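Local coordinates for LPXTG cell wall surface protein (Streptococcus gordonii, PDB 7AVH) that probably acts as part of a rod of tandem SHIRT repeats that holds a cell-wall-anchored streptococcal adhesin away from the bacterial surface, at residues Glu7-Thr12 / His73-Trp78; Pro40-Lys45 / Trp55-Tyr60; Thr85-His90 / Asp112-Lys117; Glu91-Thr96 / His157-Trp162. All blocks are in the same frame, centred on the assembly; numbering follows the deposited sequence. Where two conformers were deposited one is given.

How the contacts relate
Contacts 1 and 2 lie in the first SHIRT domain of this two-domain piece, contacts 3 and 4 in the second. Contact 2 is nested within the chain loop closed by contact 1, and their centres are about 9 Å apart; strand 53-60 pairs with strand 72-94, which carries residues 73-78, so they share a sheet. In the second domain the segments of contacts 3 and 4 alternate along the chain, with centres about 18 Å apart. Contacts 1 and 4 are equivalent pairings of first and last strands, and their centres stand about 51 Å apart. The interrupted strand 72-94 ends one domain and begins the next, an end-to-end arrangement consistent with an elongated stalk.

Contact 1. Residues Glu7-Thr12 / His73-Trp78; sequences EFMSGT and HFVGTW
Trp78 brings its pyrrole NE1 over the centre of the Phe8 ring, 3.2 Å above the Phe8 plane, in an edge-to-face pair with planes 71° apart. Phe8 CG lies beside its own backbone N (chi1 -74°), which leans the ring across Gly76; Gly76, without a side chain, leaves the ring room to lie against the strand. On the other face of the sheet, Met9 SD, in one of two conformers, rests 3.7 Å from Val75 CG1. Glu7, likewise one of two conformers, takes a 2.8 Å bond from His73 NE2; OE2 lies in the imidazole plane and accepts on its anti lone pair. The two segments are parallel neighbours, the first and last strands of the domain, as in the beta-grasp fold of the ubiquitin clan. Gly76 joins them twice, its N reaching Glu7 O at 2.7 Å and its O taking Met9 N at 2.8 Å. Beyond the strand, Gly11 N still bonds to Trp78 O, and its bare CA admits Thr77 CG2 at 3.6 Å. Farther out, Thr5 OG1 anchors His73 ND1, Phe57 meets Trp78 edge-to-face, and Val21 packs against Phe8 and Trp78. Ser10 OG accepts from Thr12 N in an ST turn and bonds to Lys15 O.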
loop_
_atom_site.group_PDB
_atom_site.type_symbol
_atom_site.label_atom_id
_atom_site.label_comp_id
_atom_site.label_asym_id
_atom_site.label_seq_id
_atom_site.Cartn_x
_atom_site.Cartn_y
_atom_site.Cartn_z
ATOM N N GLU A 7 16.940 -19.990 8.956
ATOM C CA GLU A 7 17.089 -18.540 8.634
ATOM C C GLU A 7 15.793 -18.071 7.962
ATOM O O GLU A 7 15.124 -18.846 7.295
ATOM C CB GLU A 7 18.344 -18.344 7.767
ATOM C CG GLU A 7 18.132 -18.547 6.261
ATOM C CD GLU A 7 19.155 -18.020 5.237
ATOM O OE1 GLU A 7 18.872 -17.019 4.443
ATOM O OE2 GLU A 7 20.278 -18.577 5.219
ATOM N N PHE A 8 15.499 -16.781 8.133
ATOM C CA PHE A 8 14.335 -16.152 7.490
ATOM C C PHE A 8 14.802 -15.146 6.443
ATOM O O PHE A 8 15.840 -14.516 6.591
ATOM C CB PHE A 8 13.511 -15.393 8.508
ATOM C CG PHE A 8 12.697 -16.220 9.451
ATOM C CD1 PHE A 8 12.318 -17.553 9.187
ATOM C CD2 PHE A 8 12.203 -15.632 10.568
ATOM C CE1 PHE A 8 11.493 -18.221 10.082
ATOM C CE2 PHE A 8 11.397 -16.281 11.452
ATOM C CZ PHE A 8 11.057 -17.612 11.225
ATOM N N MET A 9 13.963 -15.013 5.421
ATOM C CA MET A 9 14.204 -14.004 4.374
ATOM C C MET A 9 12.865 -13.437 3.941
ATOM O O MET A 9 11.857 -14.085 3.958
ATOM C CB MET A 9 14.922 -14.652 3.188
ATOM C CG MET A 9 14.122 -15.733 2.437
ATOM S SD MET A 9 15.023 -16.245 0.954
ATOM C CE MET A 9 14.583 -14.960 -0.178
ATOM N N SER A 10 12.988 -12.200 3.393
ATOM C CA SER A 10 11.829 -11.568 2.781
ATOM C C SER A 10 11.674 -12.110 1.360
ATOM O O SER A 10 12.700 -12.126 0.594
ATOM C CB SER A 10 12.082 -10.095 2.679
ATOM O OG SER A 10 11.042 -9.518 1.862
ATOM N N GLY A 11 10.458 -12.458 0.962
ATOM C CA GLY A 11 10.119 -12.818 -0.402
ATOM C C GLY A 11 9.432 -11.684 -1.150
ATOM O O GLY A 11 8.876 -11.957 -2.221
ATOM N N THR A 12 9.547 -10.457 -0.620
ATOM C CA THR A 12 8.930 -9.256 -1.250
ATOM C C THR A 12 10.019 -8.269 -1.627
ATOM O O THR A 12 10.658 -7.679 -0.763
ATOM C CB THR A 12 7.907 -8.647 -0.295
ATOM O OG1 THR A 12 6.896 -9.626 -0.020
ATOM C CG2 THR A 12 7.307 -7.392 -0.892
ATOM N N HIS A 73 20.247 -26.908 7.048
ATOM C CA HIS A 73 19.859 -25.489 7.151
ATOM C C HIS A 73 18.586 -25.287 6.330
ATOM O O HIS A 73 18.525 -25.722 5.166
ATOM C CB HIS A 73 20.989 -24.589 6.671
ATOM C CG HIS A 73 20.753 -23.131 6.866
ATOM N ND1 HIS A 73 20.686 -22.572 8.126
ATOM C CD2 HIS A 73 20.573 -22.138 5.947
ATOM C CE1 HIS A 73 20.518 -21.257 8.011
ATOM N NE2 HIS A 73 20.458 -20.986 6.700
ATOM N N PHE A 74 17.611 -24.615 6.906
ATOM C CA PHE A 74 16.313 -24.393 6.280
ATOM C C PHE A 74 16.056 -22.858 6.202
ATOM O O PHE A 74 16.223 -22.183 7.199
ATOM C CB PHE A 74 15.205 -25.003 7.142
ATOM C CG PHE A 74 15.298 -26.530 7.169
ATOM C CD1 PHE A 74 14.825 -27.279 6.127
ATOM C CD2 PHE A 74 15.926 -27.182 8.210
ATOM C CE1 PHE A 74 14.898 -28.676 6.117
ATOM C CE2 PHE A 74 16.030 -28.565 8.182
ATOM C CZ PHE A 74 15.535 -29.283 7.157
ATOM N N VAL A 75 15.643 -22.435 5.032
ATOM C CA VAL A 75 15.406 -21.007 4.758
ATOM C C VAL A 75 13.857 -20.789 4.639
ATOM O O VAL A 75 13.256 -21.338 3.751
ATOM C CB VAL A 75 16.113 -20.574 3.474
ATOM C CG1 VAL A 75 15.824 -19.073 3.259
ATOM C CG2 VAL A 75 17.593 -20.810 3.535
ATOM N N GLY A 76 13.345 -19.929 5.540
ATOM C CA GLY A 76 11.911 -19.681 5.547
ATOM C C GLY A 76 11.628 -18.268 4.958
ATOM O O GLY A 76 12.287 -17.299 5.379
ATOM N N THR A 77 10.661 -18.235 4.075
ATOM C CA THR A 77 10.275 -16.965 3.397
ATOM C C THR A 77 9.013 -16.408 4.007
ATOM O O THR A 77 8.051 -17.128 4.181
ATOM C CB THR A 77 10.159 -17.226 1.905
ATOM O OG1 THR A 77 11.423 -17.589 1.356
ATOM C CG2 THR A 77 9.704 -16.015 1.155
ATOM N N TRP A 78 9.072 -15.064 4.272
ATOM C CA TRP A 78 7.874 -14.274 4.646
ATOM C C TRP A 78 7.587 -13.301 3.501
ATOM O O TRP A 78 8.501 -12.734 2.953
ATOM C CB TRP A 78 8.165 -13.500 5.916
ATOM C CG TRP A 78 8.397 -14.352 7.133
ATOM C CD1 TRP A 78 9.510 -15.128 7.403
ATOM C CD2 TRP A 78 7.529 -14.454 8.265
ATOM N NE1 TRP A 78 9.358 -15.679 8.652
ATOM C CE2 TRP A 78 8.144 -15.369 9.196
ATOM C CE3 TRP A 78 6.293 -13.890 8.599
ATOM C CZ2 TRP A 78 7.578 -15.646 10.405
ATOM C CZ3 TRP A 78 5.707 -14.212 9.803
ATOM C CH2 TRP A 78 6.336 -15.144 10.685
#

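Contact 2. Residues Pro40-Lys45 / Trp55-Tyr60; sequences PTQPSK and WSFKSY
Pro40 lays its ring over one face of Tyr60, opening a run in which the loop 40-45 closes over two aromatic residues of strand 53-60, within a SHIRT domain of the ubiquitin clan. The loop runs almost opposite to the strand. Pro40 CB makes a CH-pi contact 3.7 Å from the centroid of the Tyr60 ring, and Phe57 CZ lies over the opposite face, so the phenol is sandwiched. A proline suits this place because its compact, rigid ring presents C-H groups to an aromatic face. Thr41 contributes its backbone: the Tyr60 hydroxyl gives a weak hydrogen bond, 2.7 Å from OH to Thr41 O, which provides a backbone partner for the polar end of a buried side chain. The rest of Thr41 is held from elsewhere, its N by His6 NE2 and its OG1 by Gln29 NE2. Gln42 starts out away from the strand, but its chain bends at chi2 (-67°) and returns the amide to the edge of the Tyr60 ring, the two planes 82° apart. NE2 then donates to a water that also accepts from Tyr60 N, while OE1 lies 3.7 Å from Phe57 CE2. Pro43, in one of two conformers, covers the Phe57 ring, with Ser59 N over the other face. Its CG stands 3.8 Å from the Phe57 centroid, only 2° off the ring normal.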
loop_
_atom_site.group_PDB
_atom_site.type_symbol
_atom_site.label_atom_id
_atom_site.label_comp_id
_atom_site.label_asym_id
_atom_site.label_seq_id
_atom_site.Cartn_x
_atom_site.Cartn_y
_atom_site.Cartn_z
ATOM N N PRO A 40 12.065 -28.739 9.484
ATOM C CA PRO A 40 12.263 -27.470 10.121
ATOM C C PRO A 40 11.137 -27.241 11.149
ATOM O O PRO A 40 10.019 -27.686 11.034
ATOM C CB PRO A 40 12.200 -26.475 8.936
ATOM C CG PRO A 40 11.399 -27.183 7.907
ATOM C CD PRO A 40 11.798 -28.660 8.072
ATOM N N THR A 41 11.476 -26.479 12.183
ATOM C CA THR A 41 10.543 -26.037 13.198
ATOM C C THR A 41 9.676 -24.921 12.577
ATOM O O THR A 41 10.239 -23.929 12.106
ATOM C CB THR A 41 11.263 -25.507 14.416
ATOM O OG1 THR A 41 12.182 -26.497 14.901
ATOM C CG2 THR A 41 10.304 -25.065 15.503
ATOM N N GLN A 42 8.374 -25.062 12.686
ATOM C CA GLN A 42 7.503 -23.955 12.207
ATOM C C GLN A 42 7.616 -22.792 13.165
ATOM O O GLN A 42 7.752 -22.955 14.361
ATOM C CB GLN A 42 6.059 -24.444 12.130
ATOM C CG GLN A 42 5.875 -25.390 10.986
ATOM C CD GLN A 42 6.027 -24.766 9.617
ATOM O OE1 GLN A 42 5.445 -23.746 9.378
ATOM N NE2 GLN A 42 6.780 -25.388 8.717
ATOM N N PRO A 43 7.521 -21.546 12.621
ATOM C CA PRO A 43 7.486 -20.368 13.473
ATOM C C PRO A 43 6.284 -20.417 14.448
ATOM O O PRO A 43 5.247 -21.029 14.148
ATOM C CB PRO A 43 7.350 -19.240 12.427
ATOM C CG PRO A 43 7.989 -19.827 11.164
ATOM C CD PRO A 43 7.453 -21.235 11.186
ATOM N N SER A 44 6.469 -19.845 15.642
ATOM C CA SER A 44 5.430 -19.914 16.690
ATOM C C SER A 44 4.156 -19.149 16.308
ATOM O O SER A 44 3.055 -19.456 16.870
ATOM C CB SER A 44 6.004 -19.500 18.007
ATOM O OG SER A 44 6.464 -18.153 17.964
ATOM N N LYS A 45 4.289 -18.218 15.390
ATOM C CA LYS A 45 3.121 -17.561 14.723
ATOM C C LYS A 45 3.551 -17.279 13.294
ATOM O O LYS A 45 4.777 -17.211 13.064
ATOM C CB LYS A 45 2.599 -16.367 15.475
ATOM C CG LYS A 45 3.552 -15.216 15.582
ATOM C CD LYS A 45 2.947 -14.062 16.341
ATOM C CE LYS A 45 3.904 -12.905 16.487
ATOM N NZ LYS A 45 3.242 -11.718 17.101
ATOM N N TRP A 55 3.186 -9.046 7.535
ATOM C CA TRP A 55 4.033 -10.121 7.073
ATOM C C TRP A 55 3.373 -11.488 7.345
ATOM O O TRP A 55 2.914 -11.678 8.449
ATOM C CB TRP A 55 5.367 -10.012 7.776
ATOM C CG TRP A 55 6.183 -8.866 7.385
ATOM C CD1 TRP A 55 6.157 -7.596 7.937
ATOM C CD2 TRP A 55 7.102 -8.827 6.303
ATOM N NE1 TRP A 55 7.068 -6.820 7.248
ATOM C CE2 TRP A 55 7.650 -7.531 6.251
ATOM C CE3 TRP A 55 7.547 -9.772 5.341
ATOM C CZ2 TRP A 55 8.661 -7.178 5.353
ATOM C CZ3 TRP A 55 8.510 -9.418 4.448
ATOM C CH2 TRP A 55 9.067 -8.128 4.432
ATOM N N SER A 56 3.443 -12.352 6.330
ATOM C CA SER A 56 2.874 -13.691 6.469
ATOM C C SER A 56 3.936 -14.714 6.055
ATOM O O SER A 56 4.545 -14.578 5.047
ATOM C CB SER A 56 1.585 -13.805 5.662
ATOM O OG SER A 56 0.607 -12.801 5.894
ATOM N N PHE A 57 4.023 -15.753 6.886
ATOM C CA PHE A 57 4.987 -16.833 6.601
ATOM C C PHE A 57 4.469 -17.651 5.426
ATOM O O PHE A 57 3.292 -18.103 5.436
ATOM C CB PHE A 57 5.176 -17.691 7.843
ATOM C CG PHE A 57 6.295 -18.733 7.632
ATOM C CD1 PHE A 57 7.570 -18.349 7.405
ATOM C CD2 PHE A 57 5.995 -20.065 7.651
ATOM C CE1 PHE A 57 8.589 -19.219 7.210
ATOM C CE2 PHE A 57 7.044 -20.996 7.477
ATOM C CZ PHE A 57 8.305 -20.546 7.281
ATOM N N LYS A 58 5.357 -17.921 4.469
ATOM C CA LYS A 58 5.016 -18.738 3.303
ATOM C C LYS A 58 5.385 -20.208 3.582
ATOM O O LYS A 58 4.500 -21.019 3.701
ATOM C CB LYS A 58 5.732 -18.198 2.073
ATOM C CG LYS A 58 5.462 -18.834 0.723
ATOM C CD LYS A 58 6.264 -18.155 -0.378
ATOM C CE LYS A 58 5.718 -18.562 -1.714
ATOM N NZ LYS A 58 5.472 -20.016 -1.704
ATOM N N SER A 59 6.689 -20.494 3.662
ATOM C CA SER A 59 7.166 -21.876 3.815
ATOM C C SER A 59 8.651 -21.824 3.933
ATOM O O SER A 59 9.319 -20.812 3.642
ATOM C CB SER A 59 6.799 -22.710 2.615
ATOM O OG SER A 59 7.430 -22.251 1.428
ATOM N N TYR A 60 9.202 -22.990 4.313
ATOM C CA TYR A 60 10.638 -23.235 4.146
ATOM C C TYR A 60 10.901 -23.716 2.697
ATOM O O TYR A 60 10.016 -24.293 2.049
ATOM C CB TYR A 60 11.098 -24.267 5.189
ATOM C CG TYR A 60 11.086 -23.702 6.599
ATOM C CD1 TYR A 60 12.095 -22.845 6.993
ATOM C CD2 TYR A 60 10.075 -23.986 7.480
ATOM C CE1 TYR A 60 12.075 -22.265 8.229
ATOM C CE2 TYR A 60 10.058 -23.443 8.760
ATOM C CZ TYR A 60 11.078 -22.582 9.144
ATOM O OH TYR A 60 11.082 -22.005 10.392
HETATM O O HOH W 1 7.171 -25.099 5.487
#

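Contact 3. Residues Thr85-His90 / Asp112-Lys117; sequences TYKATH and DQTDLK
Leu116 and Ala88 touch on one face of the sheet, methyl against methyl, with Leu116 CD1 3.7 Å from Ala88 CB. Leu116 CG sits beside its backbone N (chi1 -55°), which turns the isobutyl group along the neighbouring strand, and the small alanine lets it lie close. Gln113, extended beyond CG, runs past the same alanine to give NE2 to Thr123 O and Thr125 OG1. Its NE2 also stands at the edge of the His90 ring, whose NE2 bonds to Thr125 N. The strands, the first of the second SHIRT domain and strand 113-117, are antiparallel, and a G1 beta bulge shifts their register: Asp115 and Leu116 both face Tyr86, with Asp115 in a left-handed conformation (phi 63°). Leu116 N bonds to Tyr86 O at 2.8 Å, whereas Asp115 N donates a hydrogen bond to a water. Thr114 OG1 donates to Asp115 OD2 from above the carboxylate plane, 2.6 Å away. On the exposed side, Lys87, extended beyond CG, lies alongside Thr114, and a water links its NZ to Asp112 OD2. Another water joins Asp112 OD1 to His90 ND1.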
loop_
_atom_site.group_PDB
_atom_site.type_symbol
_atom_site.label_atom_id
_atom_site.label_comp_id
_atom_site.label_asym_id
_atom_site.label_seq_id
_atom_site.Cartn_x
_atom_site.Cartn_y
_atom_site.Cartn_z
ATOM N N THR A 85 -4.693 1.212 1.598
ATOM C CA THR A 85 -4.554 2.595 1.041
ATOM C C THR A 85 -5.918 3.168 0.708
ATOM O O THR A 85 -6.913 2.479 0.648
ATOM C CB THR A 85 -3.642 2.590 -0.185
ATOM O OG1 THR A 85 -4.173 1.682 -1.150
ATOM C CG2 THR A 85 -2.231 2.147 0.179
ATOM N N TYR A 86 -5.908 4.450 0.373
ATOM C CA TYR A 86 -7.145 5.243 0.155
ATOM C C TYR A 86 -6.992 6.022 -1.147
ATOM O O TYR A 86 -5.904 6.084 -1.730
ATOM C CB TYR A 86 -7.388 6.095 1.382
ATOM C CG TYR A 86 -7.637 5.270 2.618
ATOM C CD1 TYR A 86 -8.873 4.722 2.871
ATOM C CD2 TYR A 86 -6.631 4.930 3.474
ATOM C CE1 TYR A 86 -9.113 3.908 3.950
ATOM C CE2 TYR A 86 -6.845 4.034 4.549
ATOM C CZ TYR A 86 -8.098 3.550 4.803
ATOM O OH TYR A 86 -8.350 2.679 5.850
ATOM N N LYS A 87 -8.097 6.673 -1.492
ATOM C CA LYS A 87 -8.179 7.499 -2.712
ATOM C C LYS A 87 -8.454 8.949 -2.324
ATOM O O LYS A 87 -8.976 9.249 -1.284
ATOM C CB LYS A 87 -9.317 6.995 -3.622
ATOM C CG LYS A 87 -9.096 5.581 -4.109
ATOM C CD LYS A 87 -10.155 5.170 -5.141
ATOM C CE LYS A 87 -9.961 3.730 -5.572
ATOM N NZ LYS A 87 -11.044 3.254 -6.464
ATOM N N ALA A 88 -8.132 9.806 -3.283
ATOM C CA ALA A 88 -8.607 11.199 -3.258
ATOM C C ALA A 88 -9.362 11.475 -4.529
ATOM O O ALA A 88 -8.841 11.269 -5.598
ATOM C CB ALA A 88 -7.449 12.147 -3.118
ATOM N N THR A 89 -10.640 11.880 -4.361
ATOM C CA THR A 89 -11.521 12.132 -5.490
ATOM C C THR A 89 -11.827 13.635 -5.587
ATOM O O THR A 89 -11.558 14.394 -4.660
ATOM C CB THR A 89 -12.794 11.286 -5.254
ATOM O OG1 THR A 89 -13.395 11.667 -4.017
ATOM C CG2 THR A 89 -12.449 9.779 -5.152
ATOM N N HIS A 90 -12.460 13.938 -6.721
ATOM C CA HIS A 90 -12.752 15.348 -7.073
ATOM C C HIS A 90 -14.178 15.416 -7.493
ATOM O O HIS A 90 -14.769 14.535 -8.095
ATOM C CB HIS A 90 -11.803 15.768 -8.224
ATOM C CG HIS A 90 -10.345 15.619 -7.957
ATOM N ND1 HIS A 90 -9.695 14.384 -8.048
ATOM C CD2 HIS A 90 -9.394 16.498 -7.611
ATOM C CE1 HIS A 90 -8.428 14.581 -7.772
ATOM N NE2 HIS A 90 -8.173 15.846 -7.449
ATOM N N ASP A 112 -9.299 10.113 -10.180
ATOM C CA ASP A 112 -9.030 9.826 -8.771
ATOM C C ASP A 112 -7.511 9.569 -8.557
ATOM O O ASP A 112 -6.837 9.025 -9.465
ATOM C CB ASP A 112 -9.743 8.573 -8.327
ATOM C CG ASP A 112 -11.223 8.571 -8.348
ATOM O OD1 ASP A 112 -11.805 9.686 -8.526
ATOM O OD2 ASP A 112 -11.818 7.516 -8.136
ATOM N N GLN A 113 -7.020 10.044 -7.449
ATOM C CA GLN A 113 -5.676 9.680 -6.969
ATOM C C GLN A 113 -5.817 8.409 -6.145
ATOM O O GLN A 113 -6.681 8.313 -5.321
ATOM C CB GLN A 113 -5.036 10.759 -6.160
ATOM C CG GLN A 113 -4.954 12.087 -6.860
ATOM C CD GLN A 113 -4.531 13.138 -5.878
ATOM O OE1 GLN A 113 -3.945 12.871 -4.818
ATOM N NE2 GLN A 113 -4.801 14.373 -6.204
ATOM N N THR A 114 -5.032 7.419 -6.456
ATOM C CA THR A 114 -5.142 6.108 -5.776
ATOM C C THR A 114 -3.873 5.792 -5.006
ATOM O O THR A 114 -2.828 6.401 -5.159
ATOM C CB THR A 114 -5.484 5.064 -6.830
ATOM O OG1 THR A 114 -4.403 4.868 -7.743
ATOM C CG2 THR A 114 -6.767 5.294 -7.606
ATOM N N ASP A 115 -4.027 4.750 -4.174
ATOM C CA ASP A 115 -2.896 4.109 -3.443
ATOM C C ASP A 115 -2.245 5.094 -2.475
ATOM O O ASP A 115 -1.037 5.093 -2.297
ATOM C CB ASP A 115 -1.863 3.526 -4.407
ATOM C CG ASP A 115 -2.472 2.754 -5.550
ATOM O OD1 ASP A 115 -2.868 1.595 -5.312
ATOM O OD2 ASP A 115 -2.581 3.348 -6.674
ATOM N N LEU A 116 -3.064 5.978 -1.886
ATOM C CA LEU A 116 -2.550 6.950 -0.903
ATOM C C LEU A 116 -2.429 6.266 0.460
ATOM O O LEU A 116 -3.362 5.649 0.950
ATOM C CB LEU A 116 -3.483 8.153 -0.821
ATOM C CG LEU A 116 -3.800 8.892 -2.133
ATOM C CD1 LEU A 116 -4.654 10.102 -1.885
ATOM C CD2 LEU A 116 -2.540 9.245 -2.856
ATOM N N LYS A 117 -1.292 6.436 1.090
ATOM C CA LYS A 117 -1.054 5.860 2.419
ATOM C C LYS A 117 -1.851 6.558 3.500
ATOM O O LYS A 117 -2.000 7.804 3.511
ATOM C CB LYS A 117 0.427 5.889 2.746
ATOM C CG LYS A 117 1.174 4.903 1.861
ATOM C CD LYS A 117 2.591 4.653 2.289
ATOM C CE LYS A 117 3.363 3.851 1.267
ATOM N NZ LYS A 117 4.763 3.828 1.750
HETATM O O HOH W 2 -6.197 3.029 -3.460
HETATM O O HOH W 3 -10.891 5.024 -8.693
HETATM O O HOH W 4 -11.489 12.349 -9.056
#

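Contact 4. Residues Glu91-Thr96 / His157-Trp162; sequences EFVSGT and HFVGTW
Glu91 and Gly160 are joined by a nearly straight backbone bond, Gly160 N to Glu91 O at 2.7 Å, between parallel strands. Gly160 O takes Val93 N at 2.9 Å, and Val93 O receives Trp162 N. Past the end of the strand, Gly95 N bonds to Trp162 O. The main side-chain polar bond runs from His157 NE2 to Glu91 OE1, 2.9 Å and 175° at the hydrogen, in the imidazole plane and on the anti side of the carboxylate. Glu91 gets there fully stretched, CG opposite its backbone N (chi1 169°), and OE1 also bonds to a Tris molecule, probably from the crystallisation liquor. Thr89 OG1 steadies the ring at ND1. This first-to-last strand pairing is consistent with the beta-grasp fold of the ubiquitin clan and brings together segments 61 residues apart. Among the aromatics, Trp162 turns an edge to the Phe92 face, the planes at 72° and the phenyl centroid 4.3 Å from that of the five-membered ring; Val105 of helix 103-106 touches both. On the face of Val93, Val159 and Thr161, aliphatic groups meet: Val93, branched and apt for an extended strand, sets CG2 3.9 Å from Val159 CG1, and Thr161 CG2 rests 3.6 Å from Gly95 CA.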
loop_
_atom_site.group_PDB
_atom_site.type_symbol
_atom_site.label_atom_id
_atom_site.label_comp_id
_atom_site.label_asym_id
_atom_site.label_seq_id
_atom_site.Cartn_x
_atom_site.Cartn_y
_atom_site.Cartn_z
ATOM N N GLU A 91 -14.667 16.669 -7.358
ATOM C CA GLU A 91 -15.990 17.058 -7.859
ATOM C C GLU A 91 -15.933 18.539 -8.269
ATOM O O GLU A 91 -15.183 19.264 -7.669
ATOM C CB GLU A 91 -17.037 16.904 -6.773
ATOM C CG GLU A 91 -18.414 17.445 -6.932
ATOM C CD GLU A 91 -19.339 17.282 -5.763
ATOM O OE1 GLU A 91 -18.933 16.784 -4.613
ATOM O OE2 GLU A 91 -20.541 17.620 -6.036
ATOM N N PHE A 92 -16.698 18.871 -9.275
ATOM C CA PHE A 92 -16.867 20.304 -9.646
ATOM C C PHE A 92 -18.299 20.738 -9.410
ATOM O O PHE A 92 -19.257 20.016 -9.612
ATOM C CB PHE A 92 -16.574 20.464 -11.122
ATOM C CG PHE A 92 -15.149 20.316 -11.560
ATOM C CD1 PHE A 92 -14.081 20.483 -10.711
ATOM C CD2 PHE A 92 -14.883 20.125 -12.908
ATOM C CE1 PHE A 92 -12.751 20.456 -11.174
ATOM C CE2 PHE A 92 -13.568 20.096 -13.384
ATOM C CZ PHE A 92 -12.492 20.282 -12.532
ATOM N N VAL A 93 -18.371 22.010 -9.017
ATOM C CA VAL A 93 -19.678 22.689 -8.812
ATOM C C VAL A 93 -19.580 24.092 -9.454
ATOM O O VAL A 93 -18.498 24.663 -9.557
ATOM C CB VAL A 93 -20.005 22.831 -7.303
ATOM C CG1 VAL A 93 -20.238 21.503 -6.626
ATOM C CG2 VAL A 93 -19.015 23.675 -6.533
ATOM N N SER A 94 -20.755 24.569 -9.794
ATOM C CA SER A 94 -20.913 25.993 -10.184
ATOM C C SER A 94 -21.007 26.893 -8.947
ATOM O O SER A 94 -21.822 26.576 -8.012
ATOM C CB SER A 94 -22.144 26.151 -11.014
ATOM O OG SER A 94 -22.400 27.584 -11.151
ATOM N N GLY A 95 -20.225 27.961 -8.929
ATOM C CA GLY A 95 -20.309 29.015 -7.905
ATOM C C GLY A 95 -21.160 30.190 -8.361
ATOM O O GLY A 95 -21.156 31.209 -7.692
ATOM N N THR A 96 -21.889 30.024 -9.439
ATOM C CA THR A 96 -22.680 31.131 -10.022
ATOM C C THR A 96 -24.138 30.743 -9.919
ATOM O O THR A 96 -24.592 29.879 -10.650
ATOM C CB THR A 96 -22.251 31.462 -11.460
ATOM O OG1 THR A 96 -20.870 31.852 -11.407
ATOM C CG2 THR A 96 -23.127 32.572 -12.027
ATOM N N HIS A 157 -12.005 13.776 -0.416
ATOM C CA HIS A 157 -12.813 14.315 -1.508
ATOM C C HIS A 157 -12.629 15.841 -1.546
ATOM O O HIS A 157 -12.719 16.464 -0.503
ATOM C CB HIS A 157 -14.292 13.953 -1.297
ATOM C CG HIS A 157 -15.181 14.335 -2.432
ATOM N ND1 HIS A 157 -15.100 13.709 -3.650
ATOM C CD2 HIS A 157 -16.205 15.281 -2.518
ATOM C CE1 HIS A 157 -16.044 14.243 -4.472
ATOM N NE2 HIS A 157 -16.738 15.172 -3.758
ATOM N N PHE A 158 -12.367 16.323 -2.751
ATOM C CA PHE A 158 -12.136 17.776 -2.941
ATOM C C PHE A 158 -13.197 18.305 -3.903
ATOM O O PHE A 158 -13.432 17.736 -4.961
ATOM C CB PHE A 158 -10.762 17.968 -3.574
ATOM C CG PHE A 158 -9.647 17.554 -2.644
ATOM C CD1 PHE A 158 -9.250 18.376 -1.623
ATOM C CD2 PHE A 158 -8.983 16.337 -2.811
ATOM C CE1 PHE A 158 -8.182 18.073 -0.793
ATOM C CE2 PHE A 158 -7.953 16.011 -1.951
ATOM C CZ PHE A 158 -7.566 16.862 -0.957
ATOM N N VAL A 159 -13.720 19.472 -3.536
ATOM C CA VAL A 159 -14.816 20.143 -4.305
ATOM C C VAL A 159 -14.258 21.419 -4.956
ATOM O O VAL A 159 -13.799 22.294 -4.216
ATOM C CB VAL A 159 -16.031 20.484 -3.422
ATOM C CG1 VAL A 159 -17.113 21.162 -4.269
ATOM C CG2 VAL A 159 -16.536 19.232 -2.737
ATOM N N GLY A 160 -14.258 21.438 -6.286
ATOM C CA GLY A 160 -13.718 22.592 -7.040
ATOM C C GLY A 160 -14.839 23.442 -7.624
ATOM O O GLY A 160 -15.769 22.913 -8.204
ATOM N N THR A 161 -14.718 24.750 -7.367
ATOM C CA THR A 161 -15.762 25.692 -7.811
ATOM C C THR A 161 -15.334 26.429 -9.085
ATOM O O THR A 161 -14.188 26.895 -9.147
ATOM C CB THR A 161 -16.026 26.686 -6.691
ATOM O OG1 THR A 161 -16.557 25.983 -5.576
ATOM C CG2 THR A 161 -17.023 27.728 -7.115
ATOM N N TRP A 162 -16.222 26.460 -10.053
ATOM C CA TRP A 162 -16.052 27.279 -11.291
ATOM C C TRP A 162 -17.079 28.420 -11.258
ATOM O O TRP A 162 -18.214 28.197 -10.803
ATOM C CB TRP A 162 -16.302 26.455 -12.531
ATOM C CG TRP A 162 -15.287 25.350 -12.744
ATOM C CD1 TRP A 162 -15.139 24.177 -12.029
ATOM C CD2 TRP A 162 -14.272 25.354 -13.756
ATOM N NE1 TRP A 162 -14.130 23.444 -12.601
ATOM C CE2 TRP A 162 -13.549 24.109 -13.645
ATOM C CE3 TRP A 162 -13.936 26.197 -14.819
ATOM C CZ2 TRP A 162 -12.537 23.781 -14.505
ATOM C CZ3 TRP A 162 -12.904 25.881 -15.657
ATOM C CH2 TRP A 162 -12.212 24.658 -15.513
#